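Local coordinates for CoA binding domain protein (Escherichia coli, PDB 3QA9) that is of unknown function but folds as a compact Rossmann-like domain of the CoA-binding family, with a parallel sheet flanked by helices, at residues A[90-93]-A[94-98]; A[38-41]-A[42-46]; A[26-30]-A[31-35]; A[132-135]-A[136-140]. All coordinates share one frame; numbering follows the deposited sequence.

Interaction 1: A[90-93]-A[94-98]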
loop_
_atom_site.group_PDB
_atom_site.type_symbol
_atom_site.label_atom_id
_atom_site.label_comp_id
_atom_site.label_asym_id
_atom_site.label_seq_id
_atom_site.Cartn_x
_atom_site.Cartn_y
_atom_site.Cartn_z
ATOM N N PHE A 90 -3.546 8.960 7.055
ATOM C CA PHE A 90 -3.448 7.528 6.910
ATOM C C PHE A 90 -2.237 6.964 7.611
ATOM O O PHE A 90 -2.240 5.823 8.047
ATOM C CB PHE A 90 -3.475 7.196 5.432
ATOM C CG PHE A 90 -4.702 7.720 4.781
ATOM C CD1 PHE A 90 -4.656 8.860 3.999
ATOM C CD2 PHE A 90 -5.904 7.036 4.916
ATOM C CE1 PHE A 90 -5.815 9.378 3.436
ATOM C CE2 PHE A 90 -7.067 7.530 4.367
ATOM C CZ PHE A 90 -7.016 8.688 3.581
ATOM N N VAL A 91 -1.202 7.774 7.740
ATOM C CA VAL A 91 -0.026 7.334 8.458
ATOM C C VAL A 91 -0.331 7.211 9.945
ATOM O O VAL A 91 0.055 6.247 10.586
ATOM C CB VAL A 91 1.121 8.309 8.262
ATOM C CG1 VAL A 91 2.175 8.111 9.351
ATOM C CG2 VAL A 91 1.711 8.079 6.898
ATOM N N VAL A 92 -1.030 8.195 10.494
ATOM C CA VAL A 92 -1.384 8.156 11.913
ATOM C C VAL A 92 -2.216 6.913 12.168
ATOM O O VAL A 92 -2.043 6.216 13.171
ATOM C CB VAL A 92 -2.194 9.397 12.329
ATOM C CG1 VAL A 92 -2.764 9.195 13.732
ATOM C CG2 VAL A 92 -1.302 10.621 12.296
ATOM N N TYR A 93 -3.133 6.644 11.250
ATOM C CA TYR A 93 -3.968 5.472 11.356
ATOM C C TYR A 93 -3.184 4.195 11.226
ATOM O O TYR A 93 -3.467 3.220 11.910
ATOM C CB TYR A 93 -5.073 5.526 10.310
ATOM C CG TYR A 93 -6.136 6.466 10.749
ATOM C CD1 TYR A 93 -6.431 6.563 12.093
ATOM C CD2 TYR A 93 -6.838 7.253 9.852
ATOM C CE1 TYR A 93 -7.390 7.397 12.555
ATOM C CE2 TYR A 93 -7.831 8.110 10.304
ATOM C CZ TYR A 93 -8.086 8.167 11.671
ATOM O OH TYR A 93 -9.068 8.941 12.205
ATOM N N ALA A 94 -2.190 4.210 10.350
ATOM C CA ALA A 94 -1.348 3.041 10.147
ATOM C C ALA A 94 -0.580 2.737 11.425
ATOM O O ALA A 94 -0.353 1.572 11.772
ATOM C CB ALA A 94 -0.370 3.284 9.004
ATOM N N ILE A 95 -0.173 3.790 12.123
ATOM C CA ILE A 95 0.572 3.629 13.369
ATOM C C ILE A 95 -0.347 3.027 14.422
ATOM O O ILE A 95 0.007 2.060 15.097
ATOM C CB ILE A 95 1.105 4.985 13.864
ATOM C CG1 ILE A 95 2.136 5.523 12.866
ATOM C CG2 ILE A 95 1.725 4.840 15.246
ATOM C CD1 ILE A 95 2.544 6.972 13.111
ATOM N N LYS A 96 -1.538 3.599 14.543
ATOM C CA LYS A 96 -2.522 3.127 15.509
ATOM C C LYS A 96 -2.910 1.683 15.243
ATOM O O LYS A 96 -3.175 0.911 16.165
ATOM C CB LYS A 96 -3.770 4.008 15.451
ATOM C CG LYS A 96 -3.534 5.441 15.916
ATOM C CD LYS A 96 -4.748 6.333 15.666
ATOM C CE LYS A 96 -5.975 5.849 16.419
ATOM N NZ LYS A 96 -5.798 5.958 17.895
ATOM N N LYS A 97 -2.932 1.321 13.970
ATOM C CA LYS A 97 -3.298 -0.027 13.564
ATOM C C LYS A 97 -2.181 -1.036 13.784
ATOM O O LYS A 97 -2.404 -2.230 13.786
ATOM C CB LYS A 97 -3.703 -0.019 12.088
ATOM C CG LYS A 97 -4.173 -1.346 11.561
ATOM C CD LYS A 97 -5.476 -1.757 12.189
ATOM C CE LYS A 97 -6.021 -2.976 11.496
ATOM N NZ LYS A 97 -7.211 -3.482 12.186
ATOM N N GLY A 98 -0.969 -0.542 13.961
ATOM C CA GLY A 98 0.152 -1.430 14.157
ATOM C C GLY A 98 0.689 -1.980 12.851
ATOM O O GLY A 98 1.265 -3.062 12.819
#

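Interaction 2: A[38-41]-A[42-46]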
loop_
_atom_site.group_PDB
_atom_site.type_symbol
_atom_site.label_atom_id
_atom_site.label_comp_id
_atom_site.label_asym_id
_atom_site.label_seq_id
_atom_site.Cartn_x
_atom_site.Cartn_y
_atom_site.Cartn_z
ATOM N N VAL A 38 -3.329 -2.053 -9.544
ATOM C CA VAL A 38 -2.416 -2.573 -8.532
ATOM C C VAL A 38 -3.164 -3.491 -7.571
ATOM O O VAL A 38 -2.676 -4.560 -7.214
ATOM C CB VAL A 38 -1.753 -1.423 -7.740
ATOM C CG1 VAL A 38 -0.869 -1.981 -6.629
ATOM C CG2 VAL A 38 -0.928 -0.555 -8.695
ATOM N N MET A 39 -4.358 -3.089 -7.158
ATOM C CA MET A 39 -5.107 -3.931 -6.243
ATOM C C MET A 39 -5.420 -5.292 -6.857
ATOM O O MET A 39 -5.261 -6.324 -6.202
ATOM C CB MET A 39 -6.404 -3.253 -5.811
ATOM C CG MET A 39 -7.148 -4.061 -4.761
ATOM S SD MET A 39 -8.528 -3.182 -4.038
ATOM C CE MET A 39 -9.541 -4.580 -3.508
ATOM N N LYS A 40 -5.860 -5.303 -8.111
ATOM C CA LYS A 40 -6.183 -6.570 -8.758
ATOM C C LYS A 40 -4.923 -7.418 -8.902
ATOM O O LYS A 40 -4.946 -8.626 -8.662
ATOM C CB LYS A 40 -6.823 -6.334 -10.130
ATOM C CG LYS A 40 -7.254 -7.623 -10.812
ATOM C CD LYS A 40 -8.020 -7.372 -12.094
ATOM C CE LYS A 40 -8.359 -8.686 -12.769
ATOM N NZ LYS A 40 -9.145 -8.492 -14.007
ATOM N N TYR A 41 -3.818 -6.784 -9.286
ATOM C CA TYR A 41 -2.561 -7.505 -9.435
ATOM C C TYR A 41 -2.188 -8.188 -8.119
ATOM O O TYR A 41 -1.831 -9.362 -8.098
ATOM C CB TYR A 41 -1.434 -6.550 -9.831
ATOM C CG TYR A 41 -0.078 -7.213 -9.914
ATOM C CD1 TYR A 41 0.398 -7.728 -11.121
ATOM C CD2 TYR A 41 0.730 -7.334 -8.781
ATOM C CE1 TYR A 41 1.646 -8.345 -11.200
ATOM C CE2 TYR A 41 1.980 -7.953 -8.847
ATOM C CZ TYR A 41 2.433 -8.454 -10.060
ATOM O OH TYR A 41 3.675 -9.051 -10.129
ATOM N N LEU A 42 -2.265 -7.446 -7.020
ATOM C CA LEU A 42 -1.926 -8.006 -5.717
ATOM C C LEU A 42 -2.851 -9.172 -5.356
ATOM O O LEU A 42 -2.388 -10.217 -4.880
ATOM C CB LEU A 42 -1.981 -6.912 -4.643
ATOM C CG LEU A 42 -0.923 -5.813 -4.814
ATOM C CD1 LEU A 42 -1.140 -4.708 -3.796
ATOM C CD2 LEU A 42 0.466 -6.420 -4.652
ATOM N N LEU A 43 -4.149 -8.998 -5.589
ATOM C CA LEU A 43 -5.119 -10.052 -5.304
ATOM C C LEU A 43 -4.815 -11.299 -6.129
ATOM O O LEU A 43 -4.994 -12.422 -5.659
ATOM C CB LEU A 43 -6.545 -9.569 -5.599
ATOM C CG LEU A 43 -7.123 -8.555 -4.608
ATOM C CD1 LEU A 43 -8.483 -8.085 -5.084
ATOM C CD2 LEU A 43 -7.224 -9.195 -3.221
ATOM N N GLU A 44 -4.344 -11.104 -7.358
ATOM C CA GLU A 44 -4.013 -12.233 -8.222
ATOM C C GLU A 44 -2.671 -12.841 -7.835
ATOM O O GLU A 44 -2.267 -13.852 -8.385
ATOM C CB GLU A 44 -3.962 -11.817 -9.706
ATOM C CG GLU A 44 -5.277 -11.250 -10.294
ATOM C CD GLU A 44 -6.359 -12.293 -10.602
ATOM O OE1 GLU A 44 -6.276 -13.428 -10.110
ATOM O OE2 GLU A 44 -7.304 -11.956 -11.337
ATOM N N HIS A 45 -1.966 -12.228 -6.895
ATOM C CA HIS A 45 -0.684 -12.778 -6.482
ATOM C C HIS A 45 -0.624 -13.168 -5.015
ATOM O O HIS A 45 0.405 -13.028 -4.363
ATOM C CB HIS A 45 0.456 -11.819 -6.826
ATOM C CG HIS A 45 0.803 -11.801 -8.283
ATOM N ND1 HIS A 45 0.072 -11.094 -9.214
ATOM C CD2 HIS A 45 1.777 -12.441 -8.978
ATOM C CE1 HIS A 45 0.579 -11.298 -10.418
ATOM N NE2 HIS A 45 1.612 -12.110 -10.302
ATOM N N GLY A 46 -1.745 -13.661 -4.508
ATOM C CA GLY A 46 -1.816 -14.127 -3.136
ATOM C C GLY A 46 -1.809 -13.115 -2.010
ATOM O O GLY A 46 -1.543 -13.476 -0.863
#

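Interaction 3: A[26-30]-A[31-35]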
loop_
_atom_site.group_PDB
_atom_site.type_symbol
_atom_site.label_atom_id
_atom_site.label_comp_id
_atom_site.label_asym_id
_atom_site.label_seq_id
_atom_site.Cartn_x
_atom_site.Cartn_y
_atom_site.Cartn_z
ATOM N N GLY A 26 -7.211 4.550 -1.089
ATOM C CA GLY A 26 -7.466 5.264 -2.325
ATOM C C GLY A 26 -7.954 4.320 -3.401
ATOM O O GLY A 26 -7.937 4.625 -4.588
ATOM N N ALA A 27 -8.376 3.148 -2.959
ATOM C CA ALA A 27 -8.881 2.129 -3.857
ATOM C C ALA A 27 -9.992 2.711 -4.683
ATOM O O ALA A 27 -10.743 3.559 -4.224
ATOM C CB ALA A 27 -9.401 0.977 -3.088
ATOM N N SER A 28 -10.119 2.203 -5.896
ATOM C CA SER A 28 -11.118 2.688 -6.821
ATOM C C SER A 28 -11.673 1.562 -7.665
ATOM O O SER A 28 -10.976 0.593 -7.956
ATOM C CB SER A 28 -10.488 3.755 -7.696
ATOM O OG SER A 28 -11.247 3.984 -8.862
ATOM N N PRO A 29 -12.947 1.677 -8.065
ATOM C CA PRO A 29 -13.622 0.663 -8.879
ATOM C C PRO A 29 -13.369 0.822 -10.376
ATOM O O PRO A 29 -13.680 -0.072 -11.165
ATOM C CB PRO A 29 -15.087 0.877 -8.518
ATOM C CG PRO A 29 -15.154 2.374 -8.422
ATOM C CD PRO A 29 -13.894 2.731 -7.652
ATOM N N LYS A 30 -12.807 1.967 -10.758
ATOM C CA LYS A 30 -12.522 2.256 -12.160
ATOM C C LYS A 30 -11.356 1.393 -12.622
ATOM O O LYS A 30 -10.251 1.484 -12.094
ATOM C CB LYS A 30 -12.211 3.740 -12.323
ATOM C CG LYS A 30 -13.356 4.624 -11.853
ATOM C CD LYS A 30 -13.022 6.090 -12.008
ATOM C CE LYS A 30 -14.225 6.966 -11.693
ATOM N NZ LYS A 30 -13.939 8.406 -11.943
ATOM N N PRO A 31 -11.595 0.536 -13.623
ATOM C CA PRO A 31 -10.558 -0.356 -14.138
ATOM C C PRO A 31 -9.307 0.287 -14.633
ATOM O O PRO A 31 -8.246 -0.309 -14.593
ATOM C CB PRO A 31 -11.268 -1.088 -15.257
ATOM C CG PRO A 31 -12.621 -1.199 -14.753
ATOM C CD PRO A 31 -12.891 0.193 -14.228
ATOM N N GLU A 32 -9.430 1.488 -15.160
ATOM C CA GLU A 32 -8.253 2.156 -15.670
ATOM C C GLU A 32 -7.466 2.910 -14.622
ATOM O O GLU A 32 -6.435 3.467 -14.940
ATOM C CB GLU A 32 -8.615 3.113 -16.806
ATOM C CG GLU A 32 -8.596 2.481 -18.167
ATOM C CD GLU A 32 -9.524 1.310 -18.272
ATOM O OE1 GLU A 32 -10.725 1.484 -17.975
ATOM O OE2 GLU A 32 -9.056 0.214 -18.650
ATOM N N ARG A 33 -7.943 2.941 -13.383
ATOM C CA ARG A 33 -7.220 3.655 -12.330
ATOM C C ARG A 33 -6.063 2.821 -11.804
ATOM O O ARG A 33 -6.211 1.624 -11.590
ATOM C CB ARG A 33 -8.147 4.013 -11.155
ATOM C CG ARG A 33 -8.995 5.266 -11.347
ATOM C CD ARG A 33 -8.136 6.516 -11.464
ATOM N NE ARG A 33 -7.263 6.727 -10.303
ATOM C CZ ARG A 33 -7.684 7.007 -9.071
ATOM N NH1 ARG A 33 -8.981 7.111 -8.811
ATOM N NH2 ARG A 33 -6.799 7.194 -8.097
ATOM N N ASP A 34 -4.916 3.457 -11.585
ATOM C CA ASP A 34 -3.738 2.756 -11.072
ATOM C C ASP A 34 -4.071 1.976 -9.803
ATOM O O ASP A 34 -3.663 0.824 -9.647
ATOM C CB ASP A 34 -2.610 3.762 -10.799
ATOM C CG ASP A 34 -3.086 4.983 -10.028
ATOM O OD1 ASP A 34 -4.317 5.220 -9.968
ATOM O OD2 ASP A 34 -2.230 5.727 -9.497
ATOM N N ALA A 35 -4.833 2.601 -8.909
ATOM C CA ALA A 35 -5.226 1.961 -7.657
ATOM C C ALA A 35 -5.956 0.641 -7.896
ATOM O O ALA A 35 -5.765 -0.330 -7.159
ATOM C CB ALA A 35 -6.111 2.903 -6.854
HETATM O O HOH W 1 -6.899 7.014 -5.145
HETATM O O HOH W 2 -8.422 -0.385 -5.816
#

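Interaction 4: A[132-135]-A[136-140]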
loop_
_atom_site.group_PDB
_atom_site.type_symbol
_atom_site.label_atom_id
_atom_site.label_comp_id
_atom_site.label_asym_id
_atom_site.label_seq_id
_atom_site.Cartn_x
_atom_site.Cartn_y
_atom_site.Cartn_z
ATOM N N ARG A 132 4.911 -2.924 -9.821
ATOM C CA ARG A 132 6.162 -2.820 -10.578
ATOM C C ARG A 132 7.314 -3.484 -9.826
ATOM O O ARG A 132 8.150 -4.164 -10.420
ATOM C CB ARG A 132 6.509 -1.347 -10.845
ATOM C CG ARG A 132 7.818 -1.133 -11.620
ATOM C CD ARG A 132 7.650 -1.460 -13.098
ATOM N NE ARG A 132 8.783 -2.167 -13.704
ATOM C CZ ARG A 132 9.081 -3.448 -13.491
ATOM N NH1 ARG A 132 8.341 -4.176 -12.673
ATOM N NH2 ARG A 132 10.084 -4.022 -14.146
ATOM N N GLU A 133 7.360 -3.297 -8.514
ATOM C CA GLU A 133 8.436 -3.890 -7.725
ATOM C C GLU A 133 8.289 -5.405 -7.664
ATOM O O GLU A 133 9.282 -6.136 -7.671
ATOM C CB GLU A 133 8.447 -3.295 -6.315
ATOM C CG GLU A 133 8.797 -1.807 -6.287
ATOM C CD GLU A 133 10.172 -1.525 -6.859
ATOM O OE1 GLU A 133 11.173 -1.861 -6.199
ATOM O OE2 GLU A 133 10.260 -0.977 -7.975
ATOM N N HIS A 134 7.053 -5.884 -7.612
ATOM C CA HIS A 134 6.829 -7.318 -7.572
ATOM C C HIS A 134 7.336 -7.917 -8.878
ATOM O O HIS A 134 8.032 -8.929 -8.872
ATOM C CB HIS A 134 5.345 -7.627 -7.395
ATOM C CG HIS A 134 5.074 -9.030 -6.954
ATOM N ND1 HIS A 134 5.220 -10.117 -7.792
ATOM C CD2 HIS A 134 4.709 -9.530 -5.750
ATOM C CE1 HIS A 134 4.960 -11.225 -7.120
ATOM N NE2 HIS A 134 4.649 -10.896 -5.878
ATOM N N GLU A 135 6.991 -7.282 -9.995
ATOM C CA GLU A 135 7.412 -7.758 -11.312
ATOM C C GLU A 135 8.931 -7.689 -11.495
ATOM O O GLU A 135 9.543 -8.553 -12.121
ATOM C CB GLU A 135 6.743 -6.921 -12.407
ATOM C CG GLU A 135 5.229 -6.814 -12.281
ATOM C CD GLU A 135 4.602 -5.921 -13.349
ATOM O OE1 GLU A 135 5.217 -4.893 -13.718
ATOM O OE2 GLU A 135 3.481 -6.238 -13.809
ATOM N N ARG A 136 9.530 -6.652 -10.932
ATOM C CA ARG A 136 10.963 -6.405 -11.040
ATOM C C ARG A 136 11.829 -7.293 -10.150
ATOM O O ARG A 136 12.884 -7.778 -10.549
ATOM C CB ARG A 136 11.223 -4.942 -10.676
ATOM C CG ARG A 136 12.589 -4.429 -11.002
ATOM C CD ARG A 136 12.664 -2.925 -10.752
ATOM N NE ARG A 136 12.700 -2.543 -9.342
ATOM C CZ ARG A 136 13.777 -2.620 -8.568
ATOM N NH1 ARG A 136 14.920 -3.071 -9.055
ATOM N NH2 ARG A 136 13.725 -2.213 -7.310
ATOM N N LEU A 137 11.359 -7.499 -8.932
ATOM C CA LEU A 137 12.099 -8.248 -7.932
ATOM C C LEU A 137 11.710 -9.676 -7.706
ATOM O O LEU A 137 12.515 -10.480 -7.266
ATOM C CB LEU A 137 12.004 -7.517 -6.604
ATOM C CG LEU A 137 12.550 -6.106 -6.686
ATOM C CD1 LEU A 137 12.513 -5.469 -5.322
ATOM C CD2 LEU A 137 13.963 -6.161 -7.191
ATOM N N LEU A 138 10.450 -9.974 -7.946
ATOM C CA LEU A 138 9.968 -11.320 -7.776
ATOM C C LEU A 138 9.402 -11.687 -9.137
ATOM O O LEU A 138 8.307 -12.173 -9.274
ATOM C CB LEU A 138 8.904 -11.361 -6.689
ATOM C CG LEU A 138 9.382 -10.959 -5.289
ATOM C CD1 LEU A 138 8.194 -10.793 -4.393
ATOM C CD2 LEU A 138 10.319 -12.001 -4.705
ATOM N N GLY A 139 10.209 -11.415 -10.144
ATOM C CA GLY A 139 9.857 -11.691 -11.514
ATOM C C GLY A 139 9.651 -13.142 -11.875
ATOM O O GLY A 139 10.250 -14.048 -11.224
ATOM N N GLU A 140 8.840 -13.357 -12.894
ATOM C CA GLU A 140 8.592 -14.691 -13.370
ATOM C C GLU A 140 8.484 -14.546 -14.873
ATOM O O GLU A 140 8.110 -13.443 -15.347
ATOM C CB GLU A 140 7.308 -15.200 -12.660
ATOM C CG GLU A 140 6.092 -14.326 -12.928
ATOM C CD GLU A 140 4.869 -14.768 -12.140
ATOM O OE1 GLU A 140 4.853 -15.928 -11.665
ATOM O OE2 GLU A 140 3.914 -13.964 -12.009
HETATM O O HOH W 3 5.848 -11.244 -10.334
#

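Interaction 1: A[90-93]-A[94-98]
Val91 meets Ile95, and Val92 and Tyr93 meet Lys96, in the last turns of helix 87-97, the crossover helix of a beta-alpha-beta unit between strands 77-80 and 101-104 of the Rossmann-like sheet. Four carbonyls in a row are used in regular i to i+4 bonds: Phe90 O takes Ala94 N at 2.8 Å, Val91 O takes Ile95 N, Val92 O takes Lys96 N and Tyr93 O takes Lys97 N. The straightest is the one at Lys96, with 165° at its hydrogen. Beyond them Gly98 N turns back to Ile95 O at 3.0 Å, and the positive phi of Gly98, 82°, closes the helix as a Schellman motif. The Lys97 ammonium is satisfied away from the helix, by the carbonyls of Ile71 and Asp73 and weakly by Pro72. Inward, the methyl of Ala94 rests on Val78 and Phe90 on Leu80 of strand 77-80. Val91 packs instead on Ala113 and Ala117 of the neighbouring helix 111-119. Lys96 contributes its aliphatic part to the outer side: its CD lies 4.0 Å from Val92 CG1 and, near the plane of the Tyr93 ring, meets the ring edge at CD1. With CG1 of Val91 anti to the backbone N (chi1 161°), that methyl reaches forward along the helix to Ile95 CD1 at 3.9 Å.

Interaction 2: A[38-41]-A[42-46]
His45 lays its imidazole over one face of the Tyr41 phenol in an offset stack, centroids 4.0 Å apart and planes 22° from parallel. Its ND1 sits 3.5 Å above the middle of the phenol ring, while CE1 comes close to Tyr41 CE1 and CZ, so the overlap runs toward the hydroxyl end. The same imidazole is gripped by the backbone: ND1 donates to Tyr41 O at 2.8 Å, with that oxygen lying in the ring plane. Stack and bond together fix the rotation of the histidine, and the bond requires a proton on ND1. NE2 has a weak hydrogen bond to Glu140. With its CG anti to the backbone N (chi1 176°), Tyr41 places its ring face against His45; the ring also meets His134 edge-to-face. Backbone bonds from Leu42 N to Val38 O, Leu43 N to Met39 O and Glu44 N to Lys40 O run along the last regular turn, and His45 N then bonds Leu42 O. Among the buried residues Val38 CG1 lies beside Leu42 CD1 at 3.9 Å, and Met39 CE reaches out to CD1 of the partly exposed Leu43. Met39, Leu42 and Leu43 pack on Val49 of strand 48-52, while Val38 meets Phe81 and Cys129 in loops. The outer side carries the extended Lys40 alongside Glu44; their charges stand 4.7 Å apart, NZ to OE2, too far for a salt bridge. A type I turn from Leu43 to Gly46 then leads into strand 48-52, completing a beta-alpha-beta crossover of the Rossmann type.

Interaction 3: A[26-30]-A[31-35]
An ST turn followed by a type I beta turn brings Arg33, the N-cap residue of helix 34-43, against Ser28 and Lys30 in the loop after strand 21-25, the place where Rossmann folds commonly carry their phosphate-binding turn. Ser28 OG, anti to its own N (chi1 162°), accepts the backbone N of Lys30 at 3.2 Å and closes the first turn. The second is closed by Arg33 N to Lys30 O at 3.0 Å, the donor standing well above the carbonyl plane. Arg33 CG packs against Ser28 OG at 3.6 Å and against Lys30 CB beside it. Bends at chi2 and chi3 fold its guanidinium back along the loop. NE forms a salt bridge with Asp34 OD1, its hydrogen bond weak, while NH2 donates to a water that itself donates to Gly26 O at 2.7 Å. A second water accepts from Ser28 N and donates, weakly, to Ala35 O. Ala35 CB, in the first turn of helix 34-43, lies 3.4 Å from Gly26 O, just after strand 21-25. Around this loop, Asn53 binds Ala27 O and Gly26 pairs by backbone with Val52 of strand 48-52, while Asn36 of helix 34-43 reaches back to Ser28 O.

Interaction 4: A[132-135]-A[136-140]
Arg136 runs from the backbone of helix 130-137 past Arg132 to the carboxylate of Glu133. Its CB lies 3.2 Å from Arg132 O, the oxygen that also accepts Arg136 N, and close to Arg132 NH1. CG then sits over one face of the Arg132 guanidinium, 4.0 Å from NH2; the two guanidinium planes are nearly perpendicular, at 80°. CD passes near Glu133 OE2, and the bend at chi3 (73°) turns the tip side-on to the acid. Arg136 NE donates to Glu133 OE2 at 3.2 Å, from above the carboxylate plane. Arg136 NH2 meets Glu133 OE1 on its syn side at 2.8 Å. The two planes are 45° apart, a twisted two-point salt bridge. Leu137 CD2 lies against one face of the Arg136 guanidinium, and NH2 also forms a salt bridge with Asp9 of helix 9-18. Backbone bonds from Leu137 N to Glu133 O and Leu138 N to His134 O continue the helix to its end. There Leu138 places CD1 over one face of the His134 imidazole in a CH-pi contact, 4.0 Å from the centroid. A water joins His134 ND1 to Leu138 O, donating to that oxygen at 2.8 Å. Since Glu133 is buried, its negative charge is probably made tolerable by the paired N-H groups of Arg136, with Arg128 as a weaker, longer partner; Arg136 in turn probably has its positive charge shared between Glu133 and Asp9.

All four contacts are local, and they differ with their place around the five-stranded sheet. Interactions 1 and 2 are partly buried helix ends in separate beta-alpha-beta units, on opposite sides of the chain's centre, 23 Å apart between centres; the first ends in a Schellman motif, the second in a type I turn flanked by a ring stack. Interactions 2 and 3 share helix 34-43, interaction 3 lying at its start and built of turns and waters. Interaction 4, on the surface, relies on salt bridges more than on apolar packing. It touches interaction 2, where Tyr41 and His45 meet His134 and Glu140, joining the helices 34-43 and 130-137. Interaction 1 touches none of the others.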